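Local coordinates for protein Pcdhgc3 (Mus musculus, PDB 4ZI8), which probably acts as a calcium-dependent cell-adhesion protein that may help establish specific neuronal connections in the brain, here represented by its first three extracellular cadherin domains, at residues 192-205 with 216-230. Numbering follows the deposited sequence.
Sequences LDWEREPSVQLVLT and ATLPIRITVLDANDN. With CA (calcium ion), chain Q; CA (calcium ion), chain R; CA (calcium ion), chain S.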
ATOM      1  N   LEU B 192      11.379  -2.754  -5.033  1.00 30.23           N
ATOM      2  CA  LEU B 192      10.997  -2.854  -6.436  1.00 30.21           C
ATOM      3  C   LEU B 192      11.441  -1.586  -7.149  1.00 31.51           C
ATOM      4  O   LEU B 192      11.680  -0.559  -6.509  1.00 29.52           O
ATOM      5  CB  LEU B 192       9.490  -3.039  -6.594  1.00 28.61           C
ATOM      6  CG  LEU B 192       8.894  -4.260  -5.907  1.00 26.70           C
ATOM      7  CD1 LEU B 192       7.380  -4.196  -5.988  1.00 27.19           C
ATOM      8  CD2 LEU B 192       9.424  -5.526  -6.563  1.00 25.85           C
ATOM      9  N   ASP B 193      11.521  -1.651  -8.475  1.00 28.64           N
ATOM     10  CA  ASP B 193      11.950  -0.517  -9.271  1.00 29.67           C
ATOM     11  C   ASP B 193      11.220  -0.554 -10.595  1.00 27.49           C
ATOM     12  O   ASP B 193      11.559  -1.346 -11.455  1.00 28.36           O
ATOM     13  CB  ASP B 193      13.454  -0.526  -9.494  1.00 32.90           C
ATOM     14  CG  ASP B 193      13.934   0.691 -10.287  1.00 36.71           C
ATOM     15  OD1 ASP B 193      13.144   1.627 -10.520  1.00 40.35           O
ATOM     16  OD2 ASP B 193      15.113   0.729 -10.674  1.00 37.73           O
ATOM     17  N   TRP B 194      10.213   0.316 -10.757  1.00 28.60           N
ATOM     18  CA  TRP B 194       9.372   0.315 -11.951  1.00 33.73           C
ATOM     19  C   TRP B 194      10.178   0.563 -13.210  1.00 35.52           C
ATOM     20  O   TRP B 194       9.874  -0.022 -14.270  1.00 35.66           O
ATOM     21  CB  TRP B 194       8.259   1.373 -11.863  1.00 32.58           C
ATOM     22  CG  TRP B 194       7.317   1.304 -13.043  1.00 37.32           C
ATOM     23  CD1 TRP B 194       6.126   0.620 -13.114  1.00 36.11           C
ATOM     24  CD2 TRP B 194       7.497   1.925 -14.325  1.00 42.22           C
ATOM     25  NE1 TRP B 194       5.560   0.788 -14.359  1.00 37.35           N
ATOM     26  CE2 TRP B 194       6.384   1.572 -15.121  1.00 41.53           C
ATOM     27  CE3 TRP B 194       8.501   2.732 -14.879  1.00 46.08           C
ATOM     28  CZ2 TRP B 194       6.235   2.011 -16.430  1.00 46.46           C
ATOM     29  CZ3 TRP B 194       8.351   3.176 -16.183  1.00 47.82           C
ATOM     30  CH2 TRP B 194       7.226   2.797 -16.949  1.00 48.00           C
ATOM     31  N   GLU B 195      11.188   1.420 -13.081  1.00 33.46           N
ATOM     32  CA  GLU B 195      11.993   1.810 -14.224  1.00 37.10           C
ATOM     33  C   GLU B 195      12.778   0.633 -14.765  1.00 40.07           C
ATOM     34  O   GLU B 195      13.078   0.597 -15.946  1.00 44.31           O
ATOM     35  CB  GLU B 195      12.944   2.957 -13.867  1.00 36.59           C
ATOM     36  CG  GLU B 195      12.284   4.338 -13.834  1.00 32.74           C
ATOM     37  CD  GLU B 195      11.408   4.554 -12.612  1.00 33.88           C
ATOM     38  OE1 GLU B 195      11.674   3.918 -11.579  1.00 35.69           O
ATOM     39  OE2 GLU B 195      10.451   5.362 -12.673  1.00 33.19           O
ATOM     40  N   ARG B 196      13.104  -0.328 -13.906  1.00 35.22           N
ATOM     41  CA  ARG B 196      13.954  -1.433 -14.307  1.00 36.16           C
ATOM     42  C   ARG B 196      13.122  -2.689 -14.628  1.00 34.32           C
ATOM     43  O   ARG B 196      13.294  -3.308 -15.667  1.00 35.06           O
ATOM     44  CB  ARG B 196      14.989  -1.700 -13.213  1.00 42.88           C
ATOM     45  CG  ARG B 196      15.754  -3.016 -13.350  1.00 51.75           C
ATOM     46  CD  ARG B 196      16.719  -3.226 -12.174  1.00 56.53           C
ATOM     47  NE  ARG B 196      17.426  -4.507 -12.253  1.00 62.43           N
ATOM     48  CZ  ARG B 196      17.118  -5.590 -11.537  1.00 63.75           C
ATOM     49  NH1 ARG B 196      16.114  -5.554 -10.667  1.00 61.61           N
ATOM     50  NH2 ARG B 196      17.820  -6.712 -11.683  1.00 62.85           N
ATOM     51  N   GLU B 197      12.197  -3.047 -13.746  1.00 33.03           N
ATOM     52  CA  GLU B 197      11.327  -4.175 -13.986  1.00 32.79           C
ATOM     53  C   GLU B 197       9.908  -3.829 -13.525  1.00 33.44           C
ATOM     54  O   GLU B 197       9.630  -3.847 -12.329  1.00 34.39           O
ATOM     55  CB  GLU B 197      11.862  -5.420 -13.258  1.00 36.11           C
ATOM     56  CG  GLU B 197      11.315  -6.729 -13.793  1.00 44.91           C
ATOM     57  CD  GLU B 197      11.867  -7.958 -13.065  1.00 53.78           C
ATOM     58  OE1 GLU B 197      12.791  -7.802 -12.234  1.00 53.78           O
ATOM     59  OE2 GLU B 197      11.364  -9.084 -13.331  1.00 58.08           O
ATOM     60  N   PRO B 198       9.012  -3.498 -14.469  1.00 31.52           N
ATOM     61  CA  PRO B 198       7.681  -3.022 -14.090  1.00 33.21           C
ATOM     62  C   PRO B 198       6.701  -4.130 -13.732  1.00 31.69           C
ATOM     63  O   PRO B 198       5.581  -3.849 -13.295  1.00 33.18           O
ATOM     64  CB  PRO B 198       7.207  -2.277 -15.345  1.00 34.06           C
ATOM     65  CG  PRO B 198       7.916  -2.923 -16.454  1.00 33.03           C
ATOM     66  CD  PRO B 198       9.261  -3.317 -15.911  1.00 33.23           C
ATOM     67  N   SER B 199       7.120  -5.363 -13.838  1.00 30.72           N
ATOM     68  CA  SER B 199       6.271  -6.461 -13.424  1.00 31.39           C
ATOM     69  C   SER B 199       7.147  -7.617 -13.036  1.00 30.79           C
ATOM     70  O   SER B 199       8.229  -7.754 -13.520  1.00 32.73           O
ATOM     71  CB  SER B 199       5.281  -6.841 -14.507  1.00 34.24           C
ATOM     72  OG  SER B 199       5.940  -7.467 -15.538  1.00 41.28           O
ATOM     73  N   VAL B 200       6.643  -8.425 -12.142  1.00 23.43           N
ATOM     74  CA  VAL B 200       7.362  -9.561 -11.683  1.00 22.50           C
ATOM     75  C   VAL B 200       6.432 -10.752 -11.632  1.00 28.02           C
ATOM     76  O   VAL B 200       5.333 -10.647 -11.204  1.00 28.27           O
ATOM     77  CB  VAL B 200       7.902  -9.332 -10.284  1.00 23.78           C
ATOM     78  CG1 VAL B 200       8.720 -10.495  -9.846  1.00 27.27           C
ATOM     79  CG2 VAL B 200       8.717  -8.082 -10.243  1.00 27.62           C
ATOM     80  N   GLN B 201       6.916 -11.881 -12.078  1.00 23.49           N
ATOM     81  CA  GLN B 201       6.120 -13.082 -12.080  1.00 27.68           C
ATOM     82  C   GLN B 201       6.700 -14.102 -11.119  1.00 27.95           C
ATOM     83  O   GLN B 201       7.845 -14.384 -11.174  1.00 30.93           O
ATOM     84  CB  GLN B 201       6.038 -13.622 -13.502  1.00 39.08           C
ATOM     85  CG  GLN B 201       5.323 -12.671 -14.465  1.00 49.88           C
ATOM     86  CD  GLN B 201       6.175 -11.486 -14.982  1.00 65.84           C
ATOM     87  OE1 GLN B 201       7.348 -11.614 -15.266  1.00 76.68           O
ATOM     88  NE2 GLN B 201       5.550 -10.345 -15.129  1.00 76.03           N
ATOM     89  N   LEU B 202       5.883 -14.623 -10.235  1.00 22.67           N
ATOM     90  CA  LEU B 202       6.325 -15.611  -9.282  1.00 20.15           C
ATOM     91  C   LEU B 202       5.420 -16.831  -9.277  1.00 22.65           C
ATOM     92  O   LEU B 202       4.347 -16.779  -9.763  1.00 21.83           O
ATOM     93  CB  LEU B 202       6.302 -15.047  -7.878  1.00 23.19           C
ATOM     94  CG  LEU B 202       6.935 -13.722  -7.579  1.00 26.09           C
ATOM     95  CD1 LEU B 202       6.505 -13.188  -6.251  1.00 25.55           C
ATOM     96  CD2 LEU B 202       8.423 -13.878  -7.610  1.00 28.81           C
ATOM     97  N   VAL B 203       5.901 -17.911  -8.691  1.00 21.47           N
ATOM     98  CA  VAL B 203       5.106 -19.097  -8.515  1.00 23.53           C
ATOM     99  C   VAL B 203       5.207 -19.554  -7.061  1.00 24.18           C
ATOM    100  O   VAL B 203       6.268 -19.775  -6.574  1.00 24.51           O
ATOM    101  CB  VAL B 203       5.490 -20.276  -9.423  1.00 24.52           C
ATOM    102  CG1 VAL B 203       4.576 -21.449  -9.181  1.00 21.64           C
ATOM    103  CG2 VAL B 203       5.409 -19.887 -10.873  1.00 29.20           C
ATOM    104  N   LEU B 204       4.069 -19.647  -6.401  1.00 22.23           N
ATOM    105  CA  LEU B 204       3.951 -20.207  -5.066  1.00 20.51           C
ATOM    106  C   LEU B 204       3.554 -21.681  -5.188  1.00 22.36           C
ATOM    107  O   LEU B 204       2.556 -22.012  -5.844  1.00 24.45           O
ATOM    108  CB  LEU B 204       2.900 -19.465  -4.240  1.00 22.02           C
ATOM    109  CG  LEU B 204       2.603 -19.939  -2.810  1.00 19.69           C
ATOM    110  CD1 LEU B 204       3.774 -19.663  -1.928  1.00 20.13           C
ATOM    111  CD2 LEU B 204       1.312 -19.308  -2.250  1.00 19.82           C
ATOM    112  N   THR B 205       4.343 -22.541  -4.567  1.00 20.82           N
ATOM    113  CA  THR B 205       4.075 -23.981  -4.550  1.00 24.38           C
ATOM    114  C   THR B 205       3.629 -24.425  -3.161  1.00 24.02           C
ATOM    115  O   THR B 205       4.312 -24.152  -2.184  1.00 22.59           O
ATOM    116  CB  THR B 205       5.302 -24.758  -4.967  1.00 23.29           C
ATOM    117  OG1 THR B 205       5.602 -24.436  -6.322  1.00 25.07           O
ATOM    118  CG2 THR B 205       5.058 -26.264  -4.855  1.00 26.27           C
ATOM    119  N   ALA B 216       0.652 -28.172  -5.363  1.00 22.19           N
ATOM    120  CA  ALA B 216      -0.148 -27.331  -6.232  1.00 22.76           C
ATOM    121  C   ALA B 216       0.661 -26.048  -6.446  1.00 22.24           C
ATOM    122  O   ALA B 216       1.497 -25.701  -5.612  1.00 20.09           O
ATOM    123  CB  ALA B 216      -1.510 -27.014  -5.606  1.00 20.70           C
ATOM    124  N   THR B 217       0.376 -25.346  -7.535  1.00 23.03           N
ATOM    125  CA  THR B 217       1.027 -24.074  -7.810  1.00 24.75           C
ATOM    126  C   THR B 217       0.035 -22.937  -7.960  1.00 25.57           C
ATOM    127  O   THR B 217      -1.113 -23.120  -8.416  1.00 25.66           O
ATOM    128  CB  THR B 217       1.869 -24.150  -9.072  1.00 25.70           C
ATOM    129  OG1 THR B 217       1.078 -24.705 -10.124  1.00 28.47           O
ATOM    130  CG2 THR B 217       3.067 -25.037  -8.844  1.00 26.84           C
ATOM    131  N   LEU B 218       0.501 -21.735  -7.628  1.00 23.00           N
ATOM    132  CA  LEU B 218      -0.298 -20.557  -7.806  1.00 22.36           C
ATOM    133  C   LEU B 218       0.559 -19.483  -8.500  1.00 21.13           C
ATOM    134  O   LEU B 218       1.505 -18.995  -7.911  1.00 21.13           O
ATOM    135  CB  LEU B 218      -0.818 -20.067  -6.461  1.00 21.40           C
ATOM    136  CG  LEU B 218      -1.704 -18.823  -6.465  1.00 25.78           C
ATOM    137  CD1 LEU B 218      -3.029 -19.063  -7.128  1.00 33.25           C
ATOM    138  CD2 LEU B 218      -1.907 -18.324  -5.060  1.00 30.70           C
ATOM    139  N   PRO B 219       0.254 -19.160  -9.761  1.00 23.85           N
ATOM    140  CA  PRO B 219       0.915 -18.009 -10.404  1.00 27.05           C
ATOM    141  C   PRO B 219       0.620 -16.726  -9.662  1.00 23.12           C
ATOM    142  O   PRO B 219      -0.554 -16.419  -9.415  1.00 25.14           O
ATOM    143  CB  PRO B 219       0.287 -17.939 -11.803  1.00 29.27           C
ATOM    144  CG  PRO B 219      -0.438 -19.218 -11.968  1.00 30.81           C
ATOM    145  CD  PRO B 219      -0.788 -19.749 -10.604  1.00 25.17           C
ATOM    146  N   ILE B 220       1.665 -15.982  -9.338  1.00 21.69           N
ATOM    147  CA  ILE B 220       1.520 -14.668  -8.740  1.00 22.85           C
ATOM    148  C   ILE B 220       2.048 -13.625  -9.701  1.00 26.04           C
ATOM    149  O   ILE B 220       3.242 -13.600 -10.017  1.00 29.66           O
ATOM    150  CB  ILE B 220       2.279 -14.591  -7.416  1.00 25.18           C
ATOM    151  CG1 ILE B 220       1.748 -15.675  -6.462  1.00 24.74           C
ATOM    152  CG2 ILE B 220       2.166 -13.206  -6.805  1.00 26.33           C
ATOM    153  CD1 ILE B 220       2.678 -15.900  -5.322  1.00 24.73           C
ATOM    154  N   ARG B 221       1.171 -12.772 -10.193  1.00 27.06           N
ATOM    155  CA  ARG B 221       1.647 -11.733 -11.067  1.00 32.30           C
ATOM    156  C   ARG B 221       1.647 -10.387 -10.329  1.00 32.56           C
ATOM    157  O   ARG B 221       0.612  -9.872  -9.911  1.00 35.97           O
ATOM    158  CB  ARG B 221       0.836 -11.709 -12.368  1.00 42.86           C
ATOM    159  CG  ARG B 221      -0.561 -11.184 -12.321  1.00 51.94           C
ATOM    160  CD  ARG B 221      -1.147 -11.114 -13.732  1.00 56.49           C
ATOM    161  NE  ARG B 221      -2.350 -10.292 -13.758  1.00 64.15           N
ATOM    162  CZ  ARG B 221      -3.561 -10.725 -13.421  1.00 74.45           C
ATOM    163  NH1 ARG B 221      -4.604  -9.902 -13.466  1.00 78.45           N
ATOM    164  NH2 ARG B 221      -3.732 -11.987 -13.037  1.00 78.96           N
ATOM    165  N   ILE B 222       2.836  -9.839 -10.146  1.00 27.20           N
ATOM    166  CA  ILE B 222       2.954  -8.544  -9.485  1.00 26.35           C
ATOM    167  C   ILE B 222       3.133  -7.396 -10.491  1.00 27.63           C
ATOM    168  O   ILE B 222       4.049  -7.417 -11.307  1.00 32.09           O
ATOM    169  CB  ILE B 222       4.104  -8.574  -8.503  1.00 23.23           C
ATOM    170  CG1 ILE B 222       3.839  -9.676  -7.472  1.00 29.36           C
ATOM    171  CG2 ILE B 222       4.280  -7.195  -7.832  1.00 25.93           C
ATOM    172  CD1 ILE B 222       5.070 -10.186  -6.846  1.00 27.55           C
ATOM    173  N   THR B 223       2.223  -6.431 -10.466  1.00 27.61           N
ATOM    174  CA  THR B 223       2.389  -5.199 -11.211  1.00 32.44           C
ATOM    175  C   THR B 223       3.111  -4.200 -10.318  1.00 30.96           C
ATOM    176  O   THR B 223       2.606  -3.827  -9.255  1.00 31.33           O
ATOM    177  CB  THR B 223       1.042  -4.627 -11.660  1.00 33.02           C
ATOM    178  OG1 THR B 223       0.384  -5.594 -12.481  1.00 39.14           O
ATOM    179  CG2 THR B 223       1.231  -3.327 -12.458  1.00 29.77           C
ATOM    180  N   VAL B 224       4.308  -3.788 -10.709  1.00 29.05           N
ATOM    181  CA  VAL B 224       4.970  -2.739  -9.940  1.00 28.89           C
ATOM    182  C   VAL B 224       4.273  -1.420 -10.219  1.00 27.75           C
ATOM    183  O   VAL B 224       4.066  -1.050 -11.371  1.00 32.55           O
ATOM    184  CB  VAL B 224       6.465  -2.657 -10.262  1.00 26.83           C
ATOM    185  CG1 VAL B 224       7.136  -1.572  -9.411  1.00 29.01           C
ATOM    186  CG2 VAL B 224       7.121  -4.015 -10.011  1.00 25.80           C
ATOM    187  N   LEU B 225       3.851  -0.713  -9.180  1.00 27.79           N
ATOM    188  CA  LEU B 225       3.309   0.633  -9.421  1.00 31.01           C
ATOM    189  C   LEU B 225       4.403   1.701  -9.429  1.00 32.03           C
ATOM    190  O   LEU B 225       5.216   1.777  -8.510  1.00 33.13           O
ATOM    191  CB  LEU B 225       2.251   0.991  -8.377  1.00 34.10           C
ATOM    192  CG  LEU B 225       1.057   0.027  -8.329  1.00 34.27           C
ATOM    193  CD1 LEU B 225       0.178   0.339  -7.134  1.00 36.56           C
ATOM    194  CD2 LEU B 225       0.250   0.180  -9.620  1.00 33.88           C
ATOM    195  N   ASP B 226       4.419   2.522 -10.475  1.00 31.96           N
ATOM    196  CA  ASP B 226       5.378   3.604 -10.595  1.00 35.97           C
ATOM    197  C   ASP B 226       5.236   4.620  -9.464  1.00 37.79           C
ATOM    198  O   ASP B 226       4.117   4.954  -9.042  1.00 40.69           O
ATOM    199  CB  ASP B 226       5.208   4.337 -11.931  1.00 38.35           C
ATOM    200  CG  ASP B 226       6.211   5.470 -12.101  1.00 37.17           C
ATOM    201  OD1 ASP B 226       7.422   5.197 -11.997  1.00 33.70           O
ATOM    202  OD2 ASP B 226       5.800   6.632 -12.344  1.00 41.42           O
ATOM    203  N   ALA B 227       6.368   5.100  -8.973  1.00 36.04           N
ATOM    204  CA  ALA B 227       6.386   6.251  -8.091  1.00 33.80           C
ATOM    205  C   ALA B 227       7.230   7.327  -8.756  1.00 35.82           C
ATOM    206  O   ALA B 227       8.053   7.022  -9.633  1.00 31.58           O
ATOM    207  CB  ALA B 227       6.943   5.895  -6.749  1.00 32.03           C
ATOM    208  N   ASN B 228       7.021   8.575  -8.347  1.00 34.37           N
ATOM    209  CA  ASN B 228       7.761   9.700  -8.895  1.00 32.73           C
ATOM    210  C   ASN B 228       9.130   9.771  -8.251  1.00 31.69           C
ATOM    211  O   ASN B 228       9.393  10.646  -7.432  1.00 33.61           O
ATOM    212  CB  ASN B 228       6.996  10.998  -8.659  1.00 32.28           C
ATOM    213  CG  ASN B 228       7.514  12.158  -9.491  1.00 32.59           C
ATOM    214  OD1 ASN B 228       8.108  11.984 -10.561  1.00 35.02           O
ATOM    215  ND2 ASN B 228       7.242  13.368  -9.017  1.00 34.30           N
ATOM    216  N   ASP B 229      10.003   8.835  -8.593  1.00 32.09           N
ATOM    217  CA  ASP B 229      11.323   8.847  -7.991  1.00 31.42           C
ATOM    218  C   ASP B 229      12.374   9.269  -8.983  1.00 32.31           C
ATOM    219  O   ASP B 229      13.551   8.966  -8.800  1.00 35.61           O
ATOM    220  CB  ASP B 229      11.669   7.475  -7.374  1.00 30.18           C
ATOM    221  CG  ASP B 229      11.492   6.306  -8.347  1.00 30.87           C
ATOM    222  OD1 ASP B 229      11.004   6.515  -9.464  1.00 31.03           O
ATOM    223  OD2 ASP B 229      11.817   5.153  -7.984  1.00 32.54           O
ATOM    224  N   ASN B 230      11.965   9.990 -10.025  1.00 32.63           N
ATOM    225  CA  ASN B 230      12.937  10.608 -10.919  1.00 33.02           C
ATOM    226  C   ASN B 230      12.615  12.055 -11.249  1.00 29.77           C
ATOM    227  O   ASN B 230      11.480  12.379 -11.580  1.00 28.32           O
ATOM    228  CB  ASN B 230      13.049   9.816 -12.216  1.00 30.26           C
ATOM    229  CG  ASN B 230      13.695   8.484 -12.007  1.00 34.13           C
ATOM    230  OD1 ASN B 230      14.922   8.371 -11.966  1.00 35.26           O
ATOM    231  ND2 ASN B 230      12.875   7.457 -11.875  1.00 30.30           N
TER
HETATM  232 CA    CA Q 404       9.452   5.785 -10.963  1.00 32.18          CA
HETATM  233 CA    CA R 405      12.448   3.585  -9.565  1.00 29.51          CA
HETATM  234 CA    CA S 406       9.395  12.301 -12.493  1.00 28.57          CA
HETATM  235  O   HOH W   1      14.271   4.967 -10.427  1.00 30.27           O
HETATM  236  O   HOH W   2      13.860   2.849  -7.986  1.00 36.87           O
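Strands 199-205 and 216-225 pair as an antiparallel beta hairpin in the second cadherin domain, its open end running into the calcium-binding linker to the third. Pairs Val200-Ile222, Leu202-Ile220 and Leu204-Leu218 are each hydrogen-bonded in both directions. These residues face the domain core, where Leu202 CD1 presses on Ile222 CD1 at a tight 3.4 Å and Phe170 and Leu186 pack against both. Near the end of its strand Val224 reaches the turn before the other, CG2 at Glu197 O and CG1 against Trp194. Trp194 has CG anti to the backbone N (chi1 -175°), which lays its indole between Pro198 CB and Asp226 CB on opposite faces, the latter 4.0 Å from the five-membered ring centroid in a CH-pi contact. The Glu195 carboxylate bridges two calcium ions, OE2 at 2.0 Å from one and OE1 at 2.2 Å from the other; Asp229 and Glu136 bridge the same pair. Asp226 OD1, the Ala227 carbonyl and Asp262 complete the first ion, Asp193 OD1 and two waters the second. Asn228 OD1 and Asn230 O help hold a third. So many close carboxylates would probably repel one another without calcium, consistent with a linker whose geometry depends on bound metal.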